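Local coordinates for uncharacterized protein AF_1796 (Archaeoglobus fulgidus, PDB 1VIM) that is of unknown function but, as a SIS-family protein of the PHI subfamily, probably binds a carbohydrate derivative and may act as an isomerase, at residues Lys113-Gly124 against Met133-Lys141; Leu43-Gly54 against Pro85-Ile96. One frame throughout, in Å; residues are numbered along the deposited sequence. Where two conformers were deposited one is given.

In the fold
Both contacts are pairs of neighbouring parallel strands in one five-stranded sheet, and they share a border: strand 92-96 of interaction 2 lies beside strand 118-123 of interaction 1, joined to it by probable backbone hydrogen bonds between Leu93 and both Lys118 and Val120. Interaction 2 is the more buried of the two, though Arg48 and Gln90 reach solvent; it holds an aromatic ring, branched aliphatic side chains and an arginine-aspartate pair, and its 85-96 segment reaches the second subunit. Interaction 1 joins strand 118-123 to strand 136-139, which ends the sheet on one side within this chain; small and branched apolar residues fill its middle, while lysines mark its two more accessible ends.

Interaction 1 (Lys113-Gly124 against Met133-Lys141); sequences KDIGSKLVAVTG and MADVVMVVK
Lys113 and Asp135 form a salt bridge at the start of the strand pair, NZ to OD1 2.9 Å. Bends at chi2 and chi3 (-55° and -65°) fold the lysine chain over Met133 O, its CE 3.3 Å from that oxygen, before NZ reaches the syn side of the carboxylate. The same OD1 takes the backbone N-H of Leu119 on its anti side, so one oxygen ties the end of helix 103-115 to the beginning of strand 118-123. Between these elements, Gly116 closes the helix in a Schellman motif.

Backbone bonds carry most of the remaining polar contact. Leu119 O receives two N-H groups, from Asp135 at 2.7 Å and from Val136 at 3.3 Å. The ladder then continues from Ala121 N to Val136 O, from Met138 N to Ala121 O, from Thr123 N to Met138 O and from Val140 N to Thr123 O. Past its far end, the curled Lys141 side chain puts NZ on Gly124 O at 2.8 Å.

Apolar packing covers both faces. On one, Leu119 CD2 meets Met133 CB at 3.8 Å, and the methyls of Ala121 and Ala134 touch at the same separation. On the other, Val120 CG2 lies against Val136 CB, and Val122 CG1 against Val140 CG2 at 4.2 Å; helix 34-46 covers Val120 and Val136. Thr123, on the face of Ala121, spends its OG1 outside the strand pair, on the backbone of Ser97 and Gly98.

With helix 129-133 between them, strands 118-123 and 136-139 form the last beta-alpha-beta unit of the parallel sheet in this alpha/beta SIS domain.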
loop_
_atom_site.group_PDB
_atom_site.type_symbol
_atom_site.label_atom_id
_atom_site.label_comp_id
_atom_site.label_asym_id
_atom_site.label_seq_id
_atom_site.Cartn_x
_atom_site.Cartn_y
_atom_site.Cartn_z
ATOM N N LYS A 113 -20.716 -11.765 2.771
ATOM C CA LYS A 113 -21.787 -12.614 3.290
ATOM C C LYS A 113 -22.818 -12.889 2.197
ATOM O O LYS A 113 -23.296 -14.031 2.049
ATOM C CB LYS A 113 -22.456 -11.963 4.504
ATOM C CG LYS A 113 -21.673 -12.029 5.826
ATOM C CD LYS A 113 -21.278 -13.450 6.260
ATOM C CE LYS A 113 -22.486 -14.343 6.592
ATOM N NZ LYS A 113 -22.112 -15.775 6.903
ATOM N N ASP A 114 -23.127 -11.886 1.382
ATOM C CA ASP A 114 -24.075 -12.085 0.270
ATOM C C ASP A 114 -23.549 -13.043 -0.801
ATOM O O ASP A 114 -24.302 -13.827 -1.381
ATOM C CB ASP A 114 -24.432 -10.759 -0.360
ATOM C CG ASP A 114 -25.325 -9.911 0.524
ATOM O OD1 ASP A 114 -25.915 -10.423 1.501
ATOM O OD2 ASP A 114 -25.475 -8.707 0.308
ATOM N N ILE A 115 -22.239 -12.997 -1.054
ATOM C CA ILE A 115 -21.569 -13.972 -1.931
ATOM C C ILE A 115 -21.603 -15.383 -1.333
ATOM O O ILE A 115 -21.579 -16.394 -2.061
ATOM C CB ILE A 115 -20.119 -13.498 -2.206
ATOM C CG1 ILE A 115 -20.194 -12.273 -3.138
ATOM C CG2 ILE A 115 -19.257 -14.654 -2.751
ATOM C CD1 ILE A 115 -18.885 -11.505 -3.241
ATOM N N GLY A 116 -21.640 -15.441 -0.005
ATOM C CA GLY A 116 -21.707 -16.684 0.729
ATOM C C GLY A 116 -20.443 -17.095 1.464
ATOM O O GLY A 116 -20.377 -18.181 2.018
ATOM N N SER A 117 -19.422 -16.243 1.454
ATOM C CA SER A 117 -18.268 -16.464 2.304
ATOM C C SER A 117 -18.664 -16.524 3.768
ATOM O O SER A 117 -19.624 -15.871 4.190
ATOM C CB SER A 117 -17.268 -15.321 2.071
ATOM O OG SER A 117 -16.124 -15.356 2.947
ATOM N N LYS A 118 -17.894 -17.261 4.556
ATOM C CA LYS A 118 -18.031 -17.183 6.005
ATOM C C LYS A 118 -17.261 -15.965 6.536
ATOM O O LYS A 118 -16.400 -15.407 5.835
ATOM C CB LYS A 118 -17.564 -18.486 6.669
ATOM C CG LYS A 118 -18.533 -19.658 6.336
ATOM C CD LYS A 118 -18.157 -20.924 7.024
ATOM C CE LYS A 118 -19.088 -22.045 6.594
ATOM N NZ LYS A 118 -18.771 -23.266 7.401
ATOM N N LEU A 119 -17.559 -15.568 7.773
ATOM C CA LEU A 119 -16.990 -14.362 8.357
ATOM C C LEU A 119 -16.614 -14.608 9.807
ATOM O O LEU A 119 -17.426 -15.123 10.592
ATOM C CB LEU A 119 -18.005 -13.212 8.266
ATOM C CG LEU A 119 -17.677 -11.891 8.972
ATOM C CD1 LEU A 119 -16.447 -11.191 8.344
ATOM C CD2 LEU A 119 -18.892 -10.929 8.955
ATOM N N VAL A 120 -15.370 -14.286 10.136
ATOM C CA VAL A 120 -14.906 -14.202 11.503
ATOM C C VAL A 120 -14.750 -12.739 11.832
ATOM O O VAL A 120 -14.027 -12.018 11.131
ATOM C CB VAL A 120 -13.554 -14.906 11.716
ATOM C CG1 VAL A 120 -13.073 -14.729 13.143
ATOM C CG2 VAL A 120 -13.627 -16.372 11.316
ATOM N N ALA A 121 -15.398 -12.298 12.912
ATOM C CA ALA A 121 -15.257 -10.919 13.372
ATOM C C ALA A 121 -14.328 -10.896 14.561
ATOM O O ALA A 121 -14.602 -11.542 15.557
ATOM C CB ALA A 121 -16.628 -10.318 13.726
ATOM N N VAL A 122 -13.231 -10.146 14.454
ATOM C CA VAL A 122 -12.331 -9.893 15.579
ATOM C C VAL A 122 -12.658 -8.483 16.048
ATOM O O VAL A 122 -12.327 -7.503 15.371
ATOM C CB VAL A 122 -10.846 -10.016 15.192
ATOM C CG1 VAL A 122 -9.965 -9.729 16.397
ATOM C CG2 VAL A 122 -10.551 -11.392 14.601
ATOM N N THR A 123 -13.317 -8.404 17.194
ATOM C CA THR A 123 -13.967 -7.165 17.615
ATOM C C THR A 123 -14.091 -7.099 19.122
ATOM O O THR A 123 -14.068 -8.138 19.788
ATOM C CB THR A 123 -15.373 -7.042 16.920
ATOM O OG1 THR A 123 -16.029 -5.816 17.297
ATOM C CG2 THR A 123 -16.350 -8.163 17.347
ATOM N N GLY A 124 -14.256 -5.884 19.657
ATOM C CA GLY A 124 -14.488 -5.720 21.075
ATOM C C GLY A 124 -15.964 -5.738 21.430
ATOM O O GLY A 124 -16.301 -5.734 22.618
ATOM N N MET A 133 -23.269 -10.256 11.796
ATOM C CA MET A 133 -23.123 -10.934 10.516
ATOM C C MET A 133 -22.210 -12.159 10.566
ATOM O O MET A 133 -22.174 -12.936 9.613
ATOM C CB MET A 133 -22.513 -9.966 9.484
ATOM C CG MET A 133 -23.506 -8.978 8.906
ATOM S SD MET A 133 -22.777 -8.026 7.556
ATOM C CE MET A 133 -21.691 -7.029 8.446
ATOM N N ALA A 134 -21.478 -12.328 11.658
ATOM C CA ALA A 134 -20.333 -13.235 11.658
ATOM C C ALA A 134 -20.718 -14.650 11.993
ATOM O O ALA A 134 -21.623 -14.890 12.790
ATOM C CB ALA A 134 -19.310 -12.764 12.656
ATOM N N ASP A 135 -20.011 -15.591 11.394
ATOM C CA ASP A 135 -20.143 -16.982 11.788
ATOM C C ASP A 135 -19.464 -17.276 13.110
ATOM O O ASP A 135 -19.931 -18.146 13.880
ATOM C CB ASP A 135 -19.586 -17.866 10.673
ATOM C CG ASP A 135 -20.365 -17.706 9.416
ATOM O OD1 ASP A 135 -20.006 -16.870 8.568
ATOM O OD2 ASP A 135 -21.401 -18.379 9.180
ATOM N N VAL A 136 -18.356 -16.581 13.377
ATOM C CA VAL A 136 -17.605 -16.701 14.616
ATOM C C VAL A 136 -17.284 -15.282 15.049
ATOM O O VAL A 136 -16.766 -14.471 14.253
ATOM C CB VAL A 136 -16.278 -17.483 14.423
ATOM C CG1 VAL A 136 -15.439 -17.443 15.667
ATOM C CG2 VAL A 136 -16.562 -18.935 14.018
ATOM N N VAL A 137 -17.638 -14.968 16.286
ATOM C CA VAL A 137 -17.387 -13.659 16.875
ATOM C C VAL A 137 -16.283 -13.851 17.906
ATOM O O VAL A 137 -16.516 -14.445 18.972
ATOM C CB VAL A 137 -18.660 -13.095 17.532
ATOM C CG1 VAL A 137 -18.385 -11.752 18.200
ATOM C CG2 VAL A 137 -19.791 -13.024 16.505
ATOM N N MET A 138 -15.076 -13.401 17.564
ATOM C CA MET A 138 -13.925 -13.551 18.419
ATOM C C MET A 138 -13.739 -12.260 19.199
ATOM O O MET A 138 -13.267 -11.250 18.658
ATOM C CB MET A 138 -12.710 -13.921 17.556
ATOM C CG MET A 138 -11.438 -14.199 18.308
ATOM S SD MET A 138 -11.519 -15.765 19.252
ATOM C CE MET A 138 -11.335 -15.144 20.854
ATOM N N VAL A 139 -14.197 -12.269 20.451
ATOM C CA VAL A 139 -14.232 -11.045 21.230
ATOM C C VAL A 139 -12.889 -10.783 21.861
ATOM O O VAL A 139 -12.358 -11.600 22.609
ATOM C CB VAL A 139 -15.319 -11.102 22.303
ATOM C CG1 VAL A 139 -15.327 -9.802 23.090
ATOM C CG2 VAL A 139 -16.678 -11.337 21.649
ATOM N N VAL A 140 -12.316 -9.647 21.497
ATOM C CA VAL A 140 -11.077 -9.157 22.069
ATOM C C VAL A 140 -11.377 -7.737 22.481
ATOM O O VAL A 140 -11.571 -6.880 21.633
ATOM C CB VAL A 140 -9.907 -9.197 21.033
ATOM C CG1 VAL A 140 -8.650 -8.685 21.644
ATOM C CG2 VAL A 140 -9.701 -10.655 20.510
ATOM N N LYS A 141 -11.481 -7.498 23.784
ATOM C CA LYS A 141 -11.875 -6.162 24.292
ATOM C C LYS A 141 -10.781 -5.134 24.167
ATOM O O LYS A 141 -9.606 -5.454 24.328
ATOM C CB LYS A 141 -12.189 -6.228 25.790
ATOM C CG LYS A 141 -13.179 -7.271 26.192
ATOM C CD LYS A 141 -14.540 -6.984 25.572
ATOM C CE LYS A 141 -15.249 -5.841 26.266
ATOM N NZ LYS A 141 -16.266 -5.180 25.384
#

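Interaction 2 (Leu43-Gly54 against Pro85-Ile96). Unlike the reference sequence in segment 85-96: Gly95 (reference Ala). With FMT (formic acid), chain G.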
loop_
_atom_site.group_PDB
_atom_site.type_symbol
_atom_site.label_atom_id
_atom_site.label_comp_id
_atom_site.label_asym_id
_atom_site.label_seq_id
_atom_site.Cartn_x
_atom_site.Cartn_y
_atom_site.Cartn_z
ATOM N N LEU A 43 -12.518 -22.699 11.101
ATOM C CA LEU A 43 -12.904 -22.011 9.860
ATOM C C LEU A 43 -11.692 -21.650 9.005
ATOM O O LEU A 43 -11.722 -21.781 7.772
ATOM C CB LEU A 43 -13.745 -20.757 10.120
ATOM C CG LEU A 43 -15.173 -20.918 10.637
ATOM C CD1 LEU A 43 -15.914 -19.599 10.486
ATOM C CD2 LEU A 43 -15.905 -22.001 9.867
ATOM N N ILE A 44 -10.623 -21.164 9.637
ATOM C CA ILE A 44 -9.399 -20.877 8.885
ATOM C C ILE A 44 -8.869 -22.138 8.179
ATOM O O ILE A 44 -8.464 -22.101 7.019
ATOM C CB ILE A 44 -8.321 -20.237 9.821
ATOM C CG1 ILE A 44 -8.692 -18.774 10.112
ATOM C CG2 ILE A 44 -6.918 -20.315 9.190
ATOM C CD1 ILE A 44 -7.881 -18.166 11.313
ATOM N N ASP A 45 -8.904 -23.267 8.883
ATOM C CA ASP A 45 -8.385 -24.518 8.342
ATOM C C ASP A 45 -9.268 -25.112 7.248
ATOM O O ASP A 45 -8.749 -25.759 6.346
ATOM C CB ASP A 45 -8.286 -25.558 9.453
ATOM C CG ASP A 45 -6.972 -25.544 10.147
ATOM O OD1 ASP A 45 -5.951 -25.040 9.592
ATOM O OD2 ASP A 45 -6.882 -26.039 11.289
ATOM N N SER A 46 -10.577 -24.877 7.329
ATOM C CA SER A 46 -11.523 -25.539 6.419
ATOM C C SER A 46 -11.866 -24.711 5.177
ATOM O O SER A 46 -12.407 -25.209 4.202
ATOM C CB SER A 46 -12.807 -25.935 7.143
ATOM O OG SER A 46 -12.495 -26.605 8.344
ATOM N N ALA A 47 -11.558 -23.425 5.205
ATOM C CA ALA A 47 -11.817 -22.563 4.075
ATOM C C ALA A 47 -10.945 -22.942 2.878
ATOM O O ALA A 47 -9.818 -23.425 3.033
ATOM C CB ALA A 47 -11.511 -21.158 4.483
ATOM N N ARG A 48 -11.438 -22.661 1.689
ATOM C CA ARG A 48 -10.594 -22.740 0.506
ATOM C C ARG A 48 -9.438 -21.750 0.595
ATOM O O ARG A 48 -8.285 -22.111 0.390
ATOM C CB ARG A 48 -11.442 -22.441 -0.712
ATOM C CG ARG A 48 -10.678 -22.406 -2.014
ATOM C CD ARG A 48 -11.531 -21.976 -3.224
ATOM N NE ARG A 48 -11.670 -20.525 -3.201
ATOM C CZ ARG A 48 -11.505 -19.718 -4.241
ATOM N NH1 ARG A 48 -11.269 -20.202 -5.471
ATOM N NH2 ARG A 48 -11.575 -18.398 -4.034
ATOM N N SER A 49 -9.764 -20.492 0.899
ATOM C CA SER A 49 -8.755 -19.466 1.115
ATOM C C SER A 49 -9.281 -18.451 2.104
ATOM O O SER A 49 -10.479 -18.402 2.368
ATOM C CB SER A 49 -8.332 -18.766 -0.167
ATOM O OG SER A 49 -8.206 -19.599 -1.287
ATOM N N ILE A 50 -8.356 -17.693 2.689
ATOM C CA ILE A 50 -8.653 -16.751 3.749
ATOM C C ILE A 50 -8.416 -15.357 3.200
ATOM O O ILE A 50 -7.392 -15.086 2.566
ATOM C CB ILE A 50 -7.747 -17.000 4.986
ATOM C CG1 ILE A 50 -7.917 -18.449 5.469
ATOM C CG2 ILE A 50 -8.058 -15.987 6.097
ATOM C CD1 ILE A 50 -6.616 -19.198 5.597
ATOM N N PHE A 51 -9.385 -14.482 3.452
ATOM C CA PHE A 51 -9.257 -13.085 3.094
ATOM C C PHE A 51 -9.285 -12.286 4.380
ATOM O O PHE A 51 -10.058 -12.637 5.301
ATOM C CB PHE A 51 -10.431 -12.654 2.213
ATOM C CG PHE A 51 -10.429 -13.255 0.820
ATOM C CD1 PHE A 51 -10.621 -14.626 0.606
ATOM C CD2 PHE A 51 -10.288 -12.436 -0.298
ATOM C CE1 PHE A 51 -10.618 -15.154 -0.684
ATOM C CE2 PHE A 51 -10.321 -12.954 -1.581
ATOM C CZ PHE A 51 -10.463 -14.300 -1.780
ATOM N N VAL A 52 -8.487 -11.217 4.469
ATOM C CA VAL A 52 -8.482 -10.397 5.689
ATOM C C VAL A 52 -8.775 -8.944 5.369
ATOM O O VAL A 52 -8.436 -8.452 4.271
ATOM C CB VAL A 52 -7.168 -10.489 6.481
ATOM C CG1 VAL A 52 -6.806 -11.944 6.733
ATOM C CG2 VAL A 52 -6.061 -9.721 5.769
ATOM N N ILE A 53 -9.401 -8.241 6.319
ATOM C CA ILE A 53 -9.665 -6.812 6.124
ATOM C C ILE A 53 -9.683 -6.078 7.445
ATOM O O ILE A 53 -10.218 -6.586 8.435
ATOM C CB ILE A 53 -10.990 -6.559 5.350
ATOM C CG1 ILE A 53 -11.180 -5.050 5.087
ATOM C CG2 ILE A 53 -12.204 -7.119 6.118
ATOM C CD1 ILE A 53 -12.318 -4.743 4.168
ATOM N N GLY A 54 -9.100 -4.877 7.453
ATOM C CA GLY A 54 -9.351 -3.878 8.481
ATOM C C GLY A 54 -9.100 -2.517 7.887
ATOM O O GLY A 54 -8.464 -2.423 6.833
ATOM N N PRO A 85 -7.785 -12.378 -5.541
ATOM C CA PRO A 85 -8.784 -12.788 -6.525
ATOM C C PRO A 85 -10.210 -12.691 -5.968
ATOM O O PRO A 85 -10.411 -12.300 -4.813
ATOM C CB PRO A 85 -8.408 -14.252 -6.755
ATOM C CG PRO A 85 -8.040 -14.747 -5.347
ATOM C CD PRO A 85 -7.258 -13.522 -4.768
ATOM N N ARG A 86 -11.173 -13.052 -6.821
ATOM C CA ARG A 86 -12.577 -13.107 -6.431
ATOM C C ARG A 86 -12.802 -13.926 -5.155
ATOM O O ARG A 86 -12.414 -15.099 -5.074
ATOM C CB ARG A 86 -13.339 -13.772 -7.593
ATOM C CG ARG A 86 -14.788 -13.969 -7.313
ATOM C CD ARG A 86 -15.524 -14.755 -8.401
ATOM N NE ARG A 86 -15.674 -13.951 -9.611
ATOM C CZ ARG A 86 -16.669 -13.088 -9.825
ATOM N NH1 ARG A 86 -17.605 -12.889 -8.913
ATOM N NH2 ARG A 86 -16.708 -12.400 -10.958
ATOM N N ILE A 87 -13.468 -13.343 -4.177
ATOM C CA ILE A 87 -13.879 -14.136 -3.017
ATOM C C ILE A 87 -15.114 -15.002 -3.378
ATOM O O ILE A 87 -15.958 -14.600 -4.187
ATOM C CB ILE A 87 -14.155 -13.223 -1.797
ATOM C CG1 ILE A 87 -14.170 -14.043 -0.496
ATOM C CG2 ILE A 87 -15.454 -12.397 -2.004
ATOM C CD1 ILE A 87 -14.233 -13.184 0.781
ATOM N N THR A 88 -15.201 -16.187 -2.789
ATOM C CA THR A 88 -16.267 -17.124 -3.136
ATOM C C THR A 88 -16.933 -17.674 -1.889
ATOM O O THR A 88 -16.458 -17.476 -0.761
ATOM C CB THR A 88 -15.706 -18.343 -3.935
ATOM O OG1 THR A 88 -14.946 -19.193 -3.053
ATOM C CG2 THR A 88 -14.812 -17.901 -5.093
ATOM N N ASP A 89 -17.985 -18.464 -2.116
ATOM C CA ASP A 89 -18.720 -19.087 -1.021
ATOM C C ASP A 89 -17.972 -20.242 -0.316
ATOM O O ASP A 89 -18.535 -20.839 0.620
ATOM C CB ASP A 89 -20.134 -19.499 -1.475
ATOM C CG ASP A 89 -20.144 -20.578 -2.536
ATOM O OD1 ASP A 89 -19.117 -21.255 -2.759
ATOM O OD2 ASP A 89 -21.201 -20.818 -3.182
ATOM N N GLN A 90 -16.737 -20.547 -0.723
ATOM C CA GLN A 90 -15.922 -21.512 0.007
ATOM C C GLN A 90 -14.859 -20.850 0.875
ATOM O O GLN A 90 -14.062 -21.548 1.525
ATOM C CB GLN A 90 -15.223 -22.459 -0.958
ATOM C CG GLN A 90 -16.202 -23.318 -1.760
ATOM C CD GLN A 90 -15.517 -24.523 -2.351
ATOM O OE1 GLN A 90 -14.291 -24.565 -2.464
ATOM N NE2 GLN A 90 -16.310 -25.538 -2.685
ATOM N N ASP A 91 -14.818 -19.513 0.868
ATOM C CA ASP A 91 -13.761 -18.797 1.560
ATOM C C ASP A 91 -14.214 -18.281 2.923
ATOM O O ASP A 91 -15.387 -18.349 3.280
ATOM C CB ASP A 91 -13.278 -17.649 0.653
ATOM C CG ASP A 91 -12.752 -18.150 -0.645
ATOM O OD1 ASP A 91 -12.033 -19.200 -0.665
ATOM O OD2 ASP A 91 -12.998 -17.571 -1.717
ATOM N N VAL A 92 -13.260 -17.754 3.676
ATOM C CA VAL A 92 -13.571 -17.090 4.927
ATOM C C VAL A 92 -12.932 -15.712 4.919
ATOM O O VAL A 92 -11.791 -15.555 4.492
ATOM C CB VAL A 92 -13.132 -17.928 6.143
ATOM C CG1 VAL A 92 -11.641 -18.118 6.182
ATOM C CG2 VAL A 92 -13.637 -17.301 7.454
ATOM N N LEU A 93 -13.682 -14.737 5.387
ATOM C CA LEU A 93 -13.200 -13.374 5.569
ATOM C C LEU A 93 -12.999 -13.157 7.048
ATOM O O LEU A 93 -13.888 -13.480 7.853
ATOM C CB LEU A 93 -14.260 -12.399 5.055
ATOM C CG LEU A 93 -13.973 -10.901 5.220
ATOM C CD1 LEU A 93 -12.675 -10.468 4.477
ATOM C CD2 LEU A 93 -15.157 -10.116 4.711
ATOM N N VAL A 94 -11.842 -12.614 7.410
ATOM C CA VAL A 94 -11.558 -12.229 8.791
ATOM C C VAL A 94 -11.555 -10.703 8.803
ATOM O O VAL A 94 -10.698 -10.070 8.188
ATOM C CB VAL A 94 -10.202 -12.767 9.290
ATOM C CG1 VAL A 94 -9.974 -12.323 10.745
ATOM C CG2 VAL A 94 -10.155 -14.320 9.157
ATOM N N GLY A 95 -12.500 -10.111 9.516
ATOM C CA GLY A 95 -12.611 -8.669 9.630
ATOM C C GLY A 95 -12.225 -8.219 11.017
ATOM O O GLY A 95 -12.700 -8.758 12.018
ATOM N N ILE A 96 -11.367 -7.220 11.089
ATOM C CA ILE A 96 -10.878 -6.693 12.362
ATOM C C ILE A 96 -11.395 -5.288 12.550
ATOM O O ILE A 96 -11.130 -4.407 11.737
ATOM C CB ILE A 96 -9.339 -6.681 12.358
ATOM C CG1 ILE A 96 -8.802 -8.083 12.087
ATOM C CG2 ILE A 96 -8.810 -6.135 13.699
ATOM C CD1 ILE A 96 -7.302 -8.135 12.013
HETATM C C FMT G . -12.697 -9.925 -3.715
HETATM O O1 FMT G . -13.597 -10.430 -4.389
HETATM O O2 FMT G . -12.507 -8.708 -3.562
HETATM O O HOH W 1 -11.335 -16.992 -6.708
#
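Arg48 grips Asp91 side-on: NE gives its hydrogen to OD1 at 2.9 Å, almost straight at 170°, and NH2 gives one to OD2 at 2.8 Å. Both oxygens use their syn lone pairs, although the guanidinium and carboxylate planes are 33° apart. Beyond CG the arginine chain turns at chi3 (79°), bringing NE and NH2 against the carboxylate. Thr88 holds OD2 as well, through its backbone N and its OG1, while Ser49 N adds a weak bond to OD1; Thr88 CG2 sits over one guanidinium face. A lysine in place of Asp91 would probably set Arg48 against a like charge and leave Thr88 N and OG1 without the carboxylate oxygen they share. Water 1 bridges Arg48 NH2 and Arg86 O. A formic acid, probably from the crystallisation liquor, accepts from Ile87 N and also bonds to the second subunit.

Further out, Arg48 N bonds to Gln90 O, and the parallel ladder runs from Val92 N on Ser49 O to Ile96 N on Ile53 O.

Ile87 CG1 sits over the centre of one face of the Phe51 ring, 3.7 Å from the centroid, in a CH-pi contact. Pro85 O meets the ring edge, 3.3 Å from CE2, and Tyr77 of the next strand packs against the ring. On the other face of the sheet, Val92 CG1 presses tightly on Ala47 CB at 3.5 Å and touches Ile50 CG1 at 3.8 Å.

Strands 50-53 and 92-96 are inner neighbours in the 2-1-3-4-5 parallel sheet, the Rossmann-like nucleus of a SIS domain.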